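Local coordinates for lipoteichoic acid primase (Listeria monocytogenes, PDB 4UOP), which has an extracellular catalytic domain of the sulfatase family that carries a bound magnesium ion, at residues N59-Q64 and Q212-Q217; I82-D87 and Y256-L261; T152-D157 and I219-H224; D185-S190 and F227-D232. All coordinates share one frame; numbering follows the deposited sequence.

Contact 1: residues N59-Q64 and Q212-Q217; sequences NLIIVQ and QKFYAQ
Leu60, Ile61 and Ile62 lie beside Tyr215, Ala216 and Gln217 in parallel register, the two strand axes 4.7 Å apart and within 3° of parallel. Leu60 N donates to Phe214 O, Leu60 O accepts from Ala216 N, and Ile62 N returns to Ala216 O, each bond 2.9 Å long. Before them, Asn59 OD1 accepts from Phe214 N at 3.2 Å, and a water joins it to Gln212 O. The Asn59 amide lies nearly flat over one face of the Phe214 ring, planes 14° apart, while Ile61 CG1 meets the ring edge. On the sheet face shared by Leu60, Ile62, Tyr215 and Gln217, apolar carbons suit an aromatic partner: Leu60 CD2 lies over the Tyr215 ring, Ile62 CD1 packs on its CE1, and Tyr215 OH grips Gln217 OE1 at 2.5 Å. This is parallel pairing in the large mixed sheet of an alpha/beta fold, with helix 193-209 on Phe214 and Ala216, helix 107-117 on Tyr215 and Gln217 across the sheet, and strand 277-283 beyond 59-65.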
loop_
_atom_site.group_PDB
_atom_site.type_symbol
_atom_site.label_atom_id
_atom_site.label_comp_id
_atom_site.label_asym_id
_atom_site.label_seq_id
_atom_site.Cartn_x
_atom_site.Cartn_y
_atom_site.Cartn_z
ATOM N N ASN B 59 -21.176 -13.621 -27.147
ATOM C CA ASN B 59 -21.156 -13.391 -25.712
ATOM C C ASN B 59 -19.706 -13.255 -25.250
ATOM O O ASN B 59 -18.769 -13.515 -26.020
ATOM C CB ASN B 59 -21.838 -14.529 -24.968
ATOM C CG ASN B 59 -23.203 -14.831 -25.508
ATOM O OD1 ASN B 59 -24.099 -14.010 -25.422
ATOM N ND2 ASN B 59 -23.367 -16.004 -26.099
ATOM N N LEU B 60 -19.530 -12.841 -24.002
ATOM C CA LEU B 60 -18.204 -12.701 -23.383
ATOM C C LEU B 60 -18.241 -13.348 -21.995
ATOM O O LEU B 60 -19.049 -12.977 -21.141
ATOM C CB LEU B 60 -17.829 -11.235 -23.242
ATOM C CG LEU B 60 -16.519 -10.885 -22.531
ATOM C CD1 LEU B 60 -15.342 -11.500 -23.242
ATOM C CD2 LEU B 60 -16.387 -9.371 -22.452
ATOM N N ILE B 61 -17.386 -14.331 -21.806
ATOM C CA ILE B 61 -17.191 -14.972 -20.508
ATOM C C ILE B 61 -15.726 -14.792 -20.094
ATOM O O ILE B 61 -14.800 -15.169 -20.835
ATOM C CB ILE B 61 -17.551 -16.448 -20.571
ATOM C CG1 ILE B 61 -19.026 -16.621 -20.926
ATOM C CG2 ILE B 61 -17.198 -17.121 -19.244
ATOM C CD1 ILE B 61 -19.389 -18.022 -21.373
ATOM N N ILE B 62 -15.497 -14.209 -18.925
ATOM C CA ILE B 62 -14.148 -13.983 -18.432
ATOM C C ILE B 62 -14.025 -14.620 -17.049
ATOM O O ILE B 62 -14.875 -14.373 -16.174
ATOM C CB ILE B 62 -13.837 -12.489 -18.319
ATOM C CG1 ILE B 62 -13.984 -11.822 -19.697
ATOM C CG2 ILE B 62 -12.450 -12.283 -17.740
ATOM C CD1 ILE B 62 -13.602 -10.361 -19.711
ATOM N N VAL B 63 -13.027 -15.480 -16.891
ATOM C CA VAL B 63 -12.774 -16.142 -15.615
ATOM C C VAL B 63 -11.416 -15.689 -15.069
ATOM O O VAL B 63 -10.392 -15.845 -15.725
ATOM C CB VAL B 63 -12.794 -17.671 -15.709
ATOM C CG1 VAL B 63 -12.649 -18.270 -14.321
ATOM C CG2 VAL B 63 -14.065 -18.166 -16.376
ATOM N N GLN B 64 -11.453 -15.109 -13.877
ATOM C CA GLN B 64 -10.282 -14.653 -13.155
ATOM C C GLN B 64 -9.918 -15.736 -12.146
ATOM O O GLN B 64 -10.686 -15.990 -11.218
ATOM C CB GLN B 64 -10.574 -13.353 -12.431
ATOM C CG GLN B 64 -9.364 -12.795 -11.704
ATOM C CD GLN B 64 -9.595 -11.439 -11.081
ATOM O OE1 GLN B 64 -9.706 -10.410 -11.778
ATOM N NE2 GLN B 64 -9.640 -11.411 -9.760
ATOM N N GLN B 212 -30.207 -13.269 -25.381
ATOM C CA GLN B 212 -29.719 -12.104 -24.669
ATOM C C GLN B 212 -28.206 -12.167 -24.638
ATOM O O GLN B 212 -27.626 -12.988 -23.926
ATOM C CB GLN B 212 -30.281 -12.059 -23.254
ATOM C CG GLN B 212 -29.707 -10.936 -22.396
ATOM C CD GLN B 212 -29.986 -9.559 -22.982
ATOM O OE1 GLN B 212 -31.118 -9.072 -22.921
ATOM N NE2 GLN B 212 -28.954 -8.921 -23.543
ATOM N N LYS B 213 -27.551 -11.321 -25.424
ATOM C CA LYS B 213 -26.096 -11.259 -25.381
ATOM C C LYS B 213 -25.700 -10.918 -23.952
ATOM O O LYS B 213 -26.324 -10.043 -23.329
ATOM C CB LYS B 213 -25.560 -10.179 -26.305
ATOM C CG LYS B 213 -25.675 -10.470 -27.789
ATOM C CD LYS B 213 -24.879 -9.456 -28.593
ATOM C CE LYS B 213 -25.187 -8.037 -28.155
ATOM N NZ LYS B 213 -24.746 -7.032 -29.153
ATOM N N PHE B 214 -24.670 -11.591 -23.437
ATOM C CA PHE B 214 -24.260 -11.376 -22.058
ATOM C C PHE B 214 -22.740 -11.302 -21.924
ATOM O O PHE B 214 -21.991 -11.866 -22.735
ATOM C CB PHE B 214 -24.830 -12.477 -21.141
ATOM C CG PHE B 214 -24.338 -13.866 -21.465
ATOM C CD1 PHE B 214 -23.159 -14.341 -20.936
ATOM C CD2 PHE B 214 -25.065 -14.695 -22.311
ATOM C CE1 PHE B 214 -22.706 -15.613 -21.232
ATOM C CE2 PHE B 214 -24.625 -15.960 -22.609
ATOM C CZ PHE B 214 -23.434 -16.428 -22.077
ATOM N N TYR B 215 -22.314 -10.558 -20.911
ATOM C CA TYR B 215 -20.958 -10.583 -20.402
ATOM C C TYR B 215 -21.048 -11.099 -18.979
ATOM O O TYR B 215 -21.730 -10.497 -18.134
ATOM C CB TYR B 215 -20.331 -9.178 -20.451
ATOM C CG TYR B 215 -19.107 -8.952 -19.578
ATOM C CD1 TYR B 215 -18.164 -9.953 -19.374
ATOM C CD2 TYR B 215 -18.879 -7.707 -18.990
ATOM C CE1 TYR B 215 -17.036 -9.737 -18.578
ATOM C CE2 TYR B 215 -17.752 -7.473 -18.220
ATOM C CZ TYR B 215 -16.849 -8.503 -17.993
ATOM O OH TYR B 215 -15.737 -8.274 -17.214
ATOM N N ALA B 216 -20.393 -12.229 -18.723
ATOM C CA ALA B 216 -20.285 -12.788 -17.377
ATOM C C ALA B 216 -18.823 -12.794 -16.931
ATOM O O ALA B 216 -17.949 -13.295 -17.653
ATOM C CB ALA B 216 -20.849 -14.191 -17.365
ATOM N N GLN B 217 -18.553 -12.196 -15.772
ATOM C CA GLN B 217 -17.222 -12.213 -15.147
ATOM C C GLN B 217 -17.295 -13.107 -13.906
ATOM O O GLN B 217 -18.090 -12.837 -13.020
ATOM C CB GLN B 217 -16.811 -10.815 -14.725
ATOM C CG GLN B 217 -15.477 -10.754 -14.008
ATOM C CD GLN B 217 -14.281 -10.590 -14.921
ATOM O OE1 GLN B 217 -14.398 -10.112 -16.061
ATOM N NE2 GLN B 217 -13.100 -10.919 -14.401
HETATM O O HOH W 1 -26.677 -15.082 -25.392
#

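Contact 2: residues I82-D87 and Y256-L261; sequences ITPTLD and YADKQL
Thr85 and Leu86, in the first turn of helix 84-89, present their backbone N-H groups to the carboxylate of Asp258 on helix 246-271. Thr85 N donates to OD1 of Asp258 at 2.9 Å, and Leu86 N to OD2 of Asp258 at 3.1 Å. Each oxygen uses its syn lone pair, so the carboxylate grips two successive amides like a fork and cannot easily rotate. These amides lack the preceding turn that would supply carbonyl acceptors, and a short acidic side chain from a neighbouring helix fills that need. Asp258 reaches them because its CG stands opposite the backbone N (chi1 174°). The hydroxyl of Thr85 lies 2.9 Å from Asp258 O and 3.1 Å from Asp258 OD1; its single proton may go to either. Thr83, at the N-cap position, turns its hydroxyl to Asn74 N instead, while its CB rests 3.4 Å from Asp258 OD2. Proline suits the first helical position, where no amide proton is needed, and Pro84 CD sits 3.3 Å from Asp258 OD1. Beyond the polar cluster, Leu86 CD2 meets Leu261 CD2 at 4.0 Å, the two side chains crossing at about a right angle. A buried carboxylate held by two amides at a helix N-terminus probably stays ionised, its negative charge favoured by the helix dipole.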
loop_
_atom_site.group_PDB
_atom_site.type_symbol
_atom_site.label_atom_id
_atom_site.label_comp_id
_atom_site.label_asym_id
_atom_site.label_seq_id
_atom_site.Cartn_x
_atom_site.Cartn_y
_atom_site.Cartn_z
ATOM N N ILE B 82 -0.497 -30.674 -13.350
ATOM C CA ILE B 82 -1.140 -29.800 -12.379
ATOM C C ILE B 82 -2.281 -29.019 -13.029
ATOM O O ILE B 82 -3.345 -28.879 -12.429
ATOM C CB ILE B 82 -0.122 -28.835 -11.736
ATOM C CG1 ILE B 82 0.957 -29.630 -10.984
ATOM C CG2 ILE B 82 -0.803 -27.845 -10.793
ATOM C CD1 ILE B 82 0.434 -30.510 -9.866
ATOM N N THR B 83 -2.059 -28.501 -14.241
ATOM C CA THR B 83 -3.080 -27.733 -14.943
ATOM C C THR B 83 -3.380 -28.309 -16.324
ATOM O O THR B 83 -3.186 -27.626 -17.327
ATOM C CB THR B 83 -2.664 -26.243 -15.114
ATOM O OG1 THR B 83 -1.457 -26.162 -15.867
ATOM C CG2 THR B 83 -2.462 -25.558 -13.772
ATOM N N PRO B 84 -3.886 -29.549 -16.389
ATOM C CA PRO B 84 -4.205 -30.133 -17.693
ATOM C C PRO B 84 -5.258 -29.358 -18.511
ATOM O O PRO B 84 -5.164 -29.351 -19.725
ATOM C CB PRO B 84 -4.700 -31.549 -17.354
ATOM C CG PRO B 84 -5.153 -31.458 -15.937
ATOM C CD PRO B 84 -4.278 -30.435 -15.278
ATOM N N THR B 85 -6.229 -28.708 -17.870
ATOM C CA THR B 85 -7.210 -27.880 -18.613
ATOM C C THR B 85 -6.489 -26.766 -19.356
ATOM O O THR B 85 -6.707 -26.585 -20.555
ATOM C CB THR B 85 -8.303 -27.286 -17.694
ATOM O OG1 THR B 85 -9.039 -28.343 -17.088
ATOM C CG2 THR B 85 -9.291 -26.398 -18.467
ATOM N N LEU B 86 -5.635 -26.020 -18.669
ATOM C CA LEU B 86 -4.919 -24.901 -19.309
ATOM C C LEU B 86 -3.956 -25.420 -20.362
ATOM O O LEU B 86 -3.827 -24.840 -21.419
ATOM C CB LEU B 86 -4.168 -24.047 -18.284
ATOM C CG LEU B 86 -5.001 -23.299 -17.237
ATOM C CD1 LEU B 86 -4.109 -22.349 -16.426
ATOM C CD2 LEU B 86 -6.162 -22.555 -17.862
ATOM N N ASP B 87 -3.296 -26.534 -20.080
ATOM C CA ASP B 87 -2.351 -27.115 -21.038
ATOM C C ASP B 87 -3.064 -27.501 -22.333
ATOM O O ASP B 87 -2.555 -27.238 -23.410
ATOM C CB ASP B 87 -1.637 -28.326 -20.446
ATOM C CG ASP B 87 -0.907 -28.011 -19.138
ATOM O OD1 ASP B 87 -0.695 -26.817 -18.794
ATOM O OD2 ASP B 87 -0.541 -28.977 -18.441
ATOM N N TYR B 256 -7.211 -28.554 -8.339
ATOM C CA TYR B 256 -8.644 -28.563 -8.121
ATOM C C TYR B 256 -9.324 -27.454 -8.950
ATOM O O TYR B 256 -10.310 -27.694 -9.651
ATOM C CB TYR B 256 -8.970 -28.397 -6.640
ATOM C CG TYR B 256 -10.431 -28.163 -6.411
ATOM C CD1 TYR B 256 -11.337 -29.230 -6.395
ATOM C CD2 TYR B 256 -10.942 -26.858 -6.280
ATOM C CE1 TYR B 256 -12.691 -29.000 -6.225
ATOM C CE2 TYR B 256 -12.287 -26.631 -6.107
ATOM C CZ TYR B 256 -13.159 -27.704 -6.079
ATOM O OH TYR B 256 -14.508 -27.456 -5.929
ATOM N N ALA B 257 -8.792 -26.249 -8.855
ATOM C CA ALA B 257 -9.368 -25.111 -9.564
ATOM C C ALA B 257 -9.354 -25.340 -11.087
ATOM O O ALA B 257 -10.339 -25.060 -11.769
ATOM C CB ALA B 257 -8.630 -23.839 -9.191
ATOM N N ASP B 258 -8.250 -25.858 -11.603
ATOM C CA ASP B 258 -8.118 -26.183 -13.023
ATOM C C ASP B 258 -9.097 -27.296 -13.442
ATOM O O ASP B 258 -9.713 -27.235 -14.514
ATOM C CB ASP B 258 -6.673 -26.549 -13.343
ATOM C CG ASP B 258 -6.478 -27.048 -14.760
ATOM O OD1 ASP B 258 -6.750 -28.250 -15.045
ATOM O OD2 ASP B 258 -6.012 -26.235 -15.603
ATOM N N LYS B 259 -9.263 -28.306 -12.588
ATOM C CA LYS B 259 -10.253 -29.354 -12.858
ATOM C C LYS B 259 -11.671 -28.791 -12.999
ATOM O O LYS B 259 -12.396 -29.139 -13.931
ATOM C CB LYS B 259 -10.232 -30.396 -11.748
ATOM C CG LYS B 259 -11.208 -31.542 -11.952
ATOM C CD LYS B 259 -10.905 -32.632 -10.940
ATOM C CE LYS B 259 -11.859 -33.810 -11.042
ATOM N NZ LYS B 259 -12.909 -33.690 -10.002
ATOM N N GLN B 260 -12.073 -27.942 -12.060
ATOM C CA GLN B 260 -13.422 -27.391 -12.051
ATOM C C GLN B 260 -13.613 -26.452 -13.231
ATOM O O GLN B 260 -14.680 -26.434 -13.833
ATOM C CB GLN B 260 -13.736 -26.690 -10.726
ATOM C CG GLN B 260 -13.784 -27.651 -9.528
ATOM C CD GLN B 260 -14.703 -28.842 -9.754
ATOM O OE1 GLN B 260 -15.767 -28.717 -10.363
ATOM N NE2 GLN B 260 -14.308 -30.001 -9.238
ATOM N N LEU B 261 -12.568 -25.722 -13.588
ATOM C CA LEU B 261 -12.604 -24.900 -14.812
ATOM C C LEU B 261 -12.853 -25.754 -16.056
ATOM O O LEU B 261 -13.683 -25.412 -16.898
ATOM C CB LEU B 261 -11.312 -24.115 -14.967
ATOM C CG LEU B 261 -11.267 -23.176 -16.182
ATOM C CD1 LEU B 261 -12.292 -22.054 -16.045
ATOM C CD2 LEU B 261 -9.864 -22.621 -16.356
#

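Contact 3: residues T152-D157 and I219-H224; sequences TFHTND and ISVSSH
His154 swings its ring across to Ile219 with CG opposite the backbone N (chi1 -179°). Its CB lies 4.0 Å from Ile219 CB, and CG is equally far from that atom. ND1 then donates to Ile219 O at 3.0 Å. The bond is nearly straight, 174° at the hydrogen, and the oxygen lies in the ring plane, although the nitrogen stands above the plane of the carbonyl. At the outer end of the ring CE1 touches Val221 CB at 3.7 Å; a small branched residue fits closely there. Ile219 O is gripped twice, for a water also donates to it and accepts from Thr155 N, linking the end of strand 214-219 to the loop after 149-153. Ile219 N donates to Phe153 O at 2.9 Å, the final rung before the segments diverge. Thr155 brings its OG1 near Val221 CG1, but the hydroxyl's polar partners are Pro191 O and Ser190 OG. Strands 149-153 and 214-219 run parallel in the large sheet and part at their C-terminal ends, where alpha/beta folds commonly place active sites; here the Ile219 side chain is about 7 Å from the magnesium ion, and Ser220 OG binds the backbone of the metal ligand Glu66.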
loop_
_atom_site.group_PDB
_atom_site.type_symbol
_atom_site.label_atom_id
_atom_site.label_comp_id
_atom_site.label_asym_id
_atom_site.label_seq_id
_atom_site.Cartn_x
_atom_site.Cartn_y
_atom_site.Cartn_z
ATOM N N THR B 152 -21.372 -10.091 -12.651
ATOM C CA THR B 152 -20.179 -10.702 -12.082
ATOM C C THR B 152 -20.578 -11.669 -10.970
ATOM O O THR B 152 -21.584 -11.444 -10.287
ATOM C CB THR B 152 -19.194 -9.616 -11.605
ATOM O OG1 THR B 152 -17.960 -10.205 -11.161
ATOM C CG2 THR B 152 -19.815 -8.757 -10.524
ATOM N N PHE B 153 -19.787 -12.736 -10.820
ATOM C CA PHE B 153 -20.075 -13.865 -9.936
ATOM C C PHE B 153 -18.867 -14.139 -9.054
ATOM O O PHE B 153 -17.758 -14.298 -9.547
ATOM C CB PHE B 153 -20.330 -15.140 -10.752
ATOM C CG PHE B 153 -21.519 -15.072 -11.686
ATOM C CD1 PHE B 153 -21.418 -14.436 -12.930
ATOM C CD2 PHE B 153 -22.717 -15.660 -11.349
ATOM C CE1 PHE B 153 -22.489 -14.407 -13.802
ATOM C CE2 PHE B 153 -23.805 -15.609 -12.216
ATOM C CZ PHE B 153 -23.688 -14.984 -13.443
ATOM N N HIS B 154 -19.095 -14.231 -7.746
ATOM C CA HIS B 154 -18.042 -14.592 -6.800
ATOM C C HIS B 154 -18.719 -15.120 -5.549
ATOM O O HIS B 154 -19.724 -14.551 -5.135
ATOM C CB HIS B 154 -17.190 -13.373 -6.479
ATOM C CG HIS B 154 -16.060 -13.650 -5.535
ATOM N ND1 HIS B 154 -15.023 -14.510 -5.836
ATOM C CD2 HIS B 154 -15.801 -13.169 -4.298
ATOM C CE1 HIS B 154 -14.169 -14.535 -4.830
ATOM N NE2 HIS B 154 -14.622 -13.736 -3.880
ATOM N N THR B 155 -18.195 -16.199 -4.963
ATOM C CA THR B 155 -18.934 -16.909 -3.908
ATOM C C THR B 155 -18.773 -16.318 -2.506
ATOM O O THR B 155 -19.485 -16.744 -1.592
ATOM C CB THR B 155 -18.608 -18.418 -3.853
ATOM O OG1 THR B 155 -17.253 -18.611 -3.435
ATOM C CG2 THR B 155 -18.837 -19.087 -5.213
ATOM N N ASN B 156 -17.888 -15.343 -2.333
ATOM C CA ASN B 156 -17.780 -14.640 -1.055
ATOM C C ASN B 156 -18.718 -13.423 -0.962
ATOM O O ASN B 156 -19.355 -13.031 -1.947
ATOM C CB ASN B 156 -16.339 -14.192 -0.820
ATOM C CG ASN B 156 -15.927 -14.272 0.638
ATOM O OD1 ASN B 156 -16.765 -14.380 1.544
ATOM N ND2 ASN B 156 -14.620 -14.206 0.875
ATOM N N ASP B 157 -18.798 -12.833 0.226
ATOM C CA ASP B 157 -19.684 -11.691 0.463
ATOM C C ASP B 157 -19.177 -10.430 -0.240
ATOM O O ASP B 157 -18.003 -10.111 -0.173
ATOM C CB ASP B 157 -19.830 -11.429 1.967
ATOM C CG ASP B 157 -20.549 -12.569 2.694
ATOM O OD1 ASP B 157 -21.787 -12.703 2.540
ATOM O OD2 ASP B 157 -19.887 -13.333 3.433
ATOM N N ILE B 219 -15.133 -14.849 -10.735
ATOM C CA ILE B 219 -13.935 -14.689 -9.944
ATOM C C ILE B 219 -13.814 -15.958 -9.094
ATOM O O ILE B 219 -14.610 -16.157 -8.257
ATOM C CB ILE B 219 -14.037 -13.466 -9.007
ATOM C CG1 ILE B 219 -14.514 -12.247 -9.793
ATOM C CG2 ILE B 219 -12.724 -13.140 -8.366
ATOM C CD1 ILE B 219 -13.519 -11.814 -10.785
ATOM N N SER B 220 -12.800 -16.770 -9.355
ATOM C CA SER B 220 -12.581 -18.012 -8.621
ATOM C C SER B 220 -12.012 -17.759 -7.242
ATOM O O SER B 220 -11.609 -16.663 -6.980
ATOM C CB SER B 220 -11.691 -18.960 -9.399
ATOM O OG SER B 220 -10.382 -18.661 -9.200
ATOM N N VAL B 221 -12.059 -18.745 -6.347
ATOM C CA VAL B 221 -11.568 -18.515 -5.018
ATOM C C VAL B 221 -10.910 -19.698 -4.329
ATOM O O VAL B 221 -10.260 -19.513 -3.395
ATOM C CB VAL B 221 -12.637 -17.877 -4.120
ATOM C CG1 VAL B 221 -13.552 -18.924 -3.586
ATOM C CG2 VAL B 221 -12.029 -17.100 -2.985
ATOM N N SER B 222 -11.138 -20.887 -4.830
ATOM C CA SER B 222 -10.696 -22.088 -4.128
ATOM C C SER B 222 -9.172 -22.192 -4.007
ATOM O O SER B 222 -8.668 -22.859 -3.147
ATOM C CB SER B 222 -11.287 -23.352 -4.737
ATOM O OG SER B 222 -12.651 -23.401 -4.531
ATOM N N SER B 223 -8.474 -21.585 -4.944
ATOM C CA SER B 223 -7.021 -21.567 -4.903
ATOM C C SER B 223 -6.439 -20.323 -4.191
ATOM O O SER B 223 -5.254 -19.986 -4.374
ATOM C CB SER B 223 -6.443 -21.766 -6.308
ATOM O OG SER B 223 -7.047 -20.868 -7.242
ATOM N N HIS B 224 -7.240 -19.668 -3.352
ATOM C CA HIS B 224 -6.743 -18.597 -2.470
ATOM C C HIS B 224 -5.933 -19.253 -1.345
ATOM O O HIS B 224 -6.262 -20.370 -0.911
ATOM C CB HIS B 224 -7.908 -17.821 -1.844
ATOM C CG HIS B 224 -7.551 -16.445 -1.366
ATOM N ND1 HIS B 224 -6.879 -16.204 -0.186
ATOM C CD2 HIS B 224 -7.775 -15.230 -1.922
ATOM C CE1 HIS B 224 -6.723 -14.898 -0.025
ATOM N NE2 HIS B 224 -7.257 -14.285 -1.067
HETATM O O HOH W 2 -15.958 -17.603 -6.159
#

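Contact 4: residues D185-S190 and F227-D232; sequences DVIGFS and FDIPKD
Ile187 holds CG1 opposite its carbonyl carbon (chi1 -69°) and carries the chain on extended to CD1 (chi2 -180°), which places CG1 beside Pro230 and leaves CG2 to face Asp228 and Ile229. Ile229 has the same first torsion but bends at the second (chi2 -63°), and the bend brings its CD1 back to within 3.8 Å of Ile187 CG2 even though its CB points away from 185-190. The two side chains cross at a slant, methyl against methyl. On the other branch, Ile187 CG1 lies 3.7 Å from Pro230 CD; the rigid ring presents its CD and CG, and the two side chains cross at about a right angle. Ile187 also begins a type II' beta turn ending at Ser190; the bond from Ile187 N to Ser190 O, 3.0 Å, pairs the short strands 186-187 and 190-191 as a beta hairpin. Gly188 takes the second position of the turn, whose positive phi suits a residue without a CB. No hydrogen bond joins the two segments; Asp228 O comes against Ile187 CG2 at 3.3 Å. A beta-branched isoleucine suits this place because its two arms can fill neighbouring sites at once. Tyr256 of helix 246-271 packs against Ile187, Ile229 packs on Ala253 of that helix, and Phe189 at the hairpin tip touches Ser240 of the second subunit.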
loop_
_atom_site.group_PDB
_atom_site.type_symbol
_atom_site.label_atom_id
_atom_site.label_comp_id
_atom_site.label_asym_id
_atom_site.label_seq_id
_atom_site.Cartn_x
_atom_site.Cartn_y
_atom_site.Cartn_z
ATOM N N ASP B 185 -20.699 -27.004 0.232
ATOM C CA ASP B 185 -19.382 -27.301 -0.339
ATOM C C ASP B 185 -18.413 -26.127 -0.233
ATOM O O ASP B 185 -17.823 -25.681 -1.228
ATOM C CB ASP B 185 -19.537 -27.759 -1.799
ATOM C CG ASP B 185 -18.277 -28.437 -2.357
ATOM O OD1 ASP B 185 -17.511 -29.065 -1.593
ATOM O OD2 ASP B 185 -18.059 -28.350 -3.578
ATOM N N VAL B 186 -18.256 -25.637 0.989
ATOM C CA VAL B 186 -17.313 -24.577 1.286
ATOM C C VAL B 186 -15.880 -25.120 1.213
ATOM O O VAL B 186 -15.575 -26.202 1.732
ATOM C CB VAL B 186 -17.589 -23.949 2.672
ATOM C CG1 VAL B 186 -16.477 -22.992 3.072
ATOM C CG2 VAL B 186 -18.936 -23.236 2.668
ATOM N N ILE B 187 -15.018 -24.375 0.531
ATOM C CA ILE B 187 -13.582 -24.653 0.493
ATOM C C ILE B 187 -12.917 -23.339 0.873
ATOM O O ILE B 187 -13.152 -22.306 0.234
ATOM C CB ILE B 187 -13.114 -25.130 -0.896
ATOM C CG1 ILE B 187 -13.682 -26.521 -1.174
ATOM C CG2 ILE B 187 -11.589 -25.138 -0.991
ATOM C CD1 ILE B 187 -13.287 -27.111 -2.515
ATOM N N GLY B 188 -12.107 -23.371 1.928
ATOM C CA GLY B 188 -11.616 -22.141 2.526
ATOM C C GLY B 188 -12.754 -21.437 3.247
ATOM O O GLY B 188 -13.337 -21.998 4.174
ATOM N N PHE B 189 -13.093 -20.226 2.812
ATOM C CA PHE B 189 -14.104 -19.421 3.508
ATOM C C PHE B 189 -15.395 -19.207 2.721
ATOM O O PHE B 189 -16.265 -18.469 3.177
ATOM C CB PHE B 189 -13.533 -18.049 3.893
ATOM C CG PHE B 189 -12.646 -18.065 5.100
ATOM C CD1 PHE B 189 -13.189 -18.123 6.386
ATOM C CD2 PHE B 189 -11.271 -17.977 4.960
ATOM C CE1 PHE B 189 -12.372 -18.118 7.502
ATOM C CE2 PHE B 189 -10.453 -17.972 6.074
ATOM C CZ PHE B 189 -11.003 -18.043 7.346
ATOM N N SER B 190 -15.536 -19.837 1.557
ATOM C CA SER B 190 -16.755 -19.656 0.773
ATOM C C SER B 190 -16.989 -20.845 -0.171
ATOM O O SER B 190 -16.120 -21.716 -0.312
ATOM C CB SER B 190 -16.719 -18.297 0.044
ATOM O OG SER B 190 -15.749 -18.278 -0.972
ATOM N N PHE B 227 -4.775 -22.300 0.614
ATOM C CA PHE B 227 -4.798 -23.436 -0.330
ATOM C C PHE B 227 -5.331 -24.723 0.307
ATOM O O PHE B 227 -4.898 -25.817 -0.054
ATOM C CB PHE B 227 -3.405 -23.682 -0.940
ATOM C CG PHE B 227 -2.670 -22.421 -1.288
ATOM C CD1 PHE B 227 -3.210 -21.537 -2.195
ATOM C CD2 PHE B 227 -1.456 -22.115 -0.711
ATOM C CE1 PHE B 227 -2.563 -20.363 -2.510
ATOM C CE2 PHE B 227 -0.791 -20.931 -1.030
ATOM C CZ PHE B 227 -1.353 -20.052 -1.932
ATOM N N ASP B 228 -6.273 -24.574 1.240
ATOM C CA ASP B 228 -6.850 -25.712 1.965
ATOM C C ASP B 228 -7.929 -26.390 1.139
ATOM O O ASP B 228 -9.002 -25.830 0.951
ATOM C CB ASP B 228 -7.436 -25.242 3.302
ATOM C CG ASP B 228 -8.002 -26.386 4.130
ATOM O OD1 ASP B 228 -7.544 -27.541 3.977
ATOM O OD2 ASP B 228 -8.904 -26.121 4.955
ATOM N N ILE B 229 -7.622 -27.577 0.629
ATOM C CA ILE B 229 -8.558 -28.363 -0.146
ATOM C C ILE B 229 -8.972 -29.603 0.669
ATOM O O ILE B 229 -8.116 -30.268 1.243
ATOM C CB ILE B 229 -7.881 -28.825 -1.443
ATOM C CG1 ILE B 229 -7.467 -27.615 -2.306
ATOM C CG2 ILE B 229 -8.751 -29.786 -2.219
ATOM C CD1 ILE B 229 -8.624 -26.758 -2.788
ATOM N N PRO B 230 -10.277 -29.912 0.728
ATOM C CA PRO B 230 -10.686 -31.112 1.479
ATOM C C PRO B 230 -9.955 -32.348 0.982
ATOM O O PRO B 230 -9.654 -32.454 -0.209
ATOM C CB PRO B 230 -12.177 -31.218 1.172
ATOM C CG PRO B 230 -12.612 -29.811 0.953
ATOM C CD PRO B 230 -11.438 -29.106 0.317
ATOM N N LYS B 231 -9.647 -33.263 1.894
ATOM C CA LYS B 231 -8.835 -34.429 1.557
ATOM C C LYS B 231 -9.369 -35.237 0.388
ATOM O O LYS B 231 -8.594 -35.692 -0.451
ATOM C CB LYS B 231 -8.646 -35.325 2.792
ATOM C CG LYS B 231 -7.485 -34.864 3.654
ATOM C CD LYS B 231 -7.314 -35.697 4.918
ATOM C CE LYS B 231 -5.843 -35.808 5.302
ATOM N NZ LYS B 231 -5.107 -34.518 5.247
ATOM N N ASP B 232 -10.685 -35.404 0.307
ATOM C CA ASP B 232 -11.278 -36.214 -0.758
ATOM C C ASP B 232 -11.210 -35.526 -2.127
ATOM O O ASP B 232 -11.467 -36.162 -3.144
ATOM C CB ASP B 232 -12.731 -36.603 -0.431
ATOM C CG ASP B 232 -13.694 -35.413 -0.470
ATOM O OD1 ASP B 232 -13.535 -34.477 0.357
ATOM O OD2 ASP B 232 -14.626 -35.424 -1.312
#

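Contacts 1 and 3 belong to the same buried sheet: strand 214-219 pairs with 59-65 in the former and with 149-153 in the latter, and Gln64 O probably bonds to Ser220 N where they meet. Contact 1 relies on a regular backbone ladder, whereas contact 3 keeps one backbone bond and adds a histidine and a water where the strands part. Contact 2 is also buried but joins helices through one carboxylate; its Leu261 packs on Val63 of contact 1. Contact 4 lies farther out, partly exposed and apolar, without a bond between its segments. Tyr256 on helix 246-271 touches Ser222 of contact 3 and Ile187 and Ile229 of contact 4, so this helix borders both.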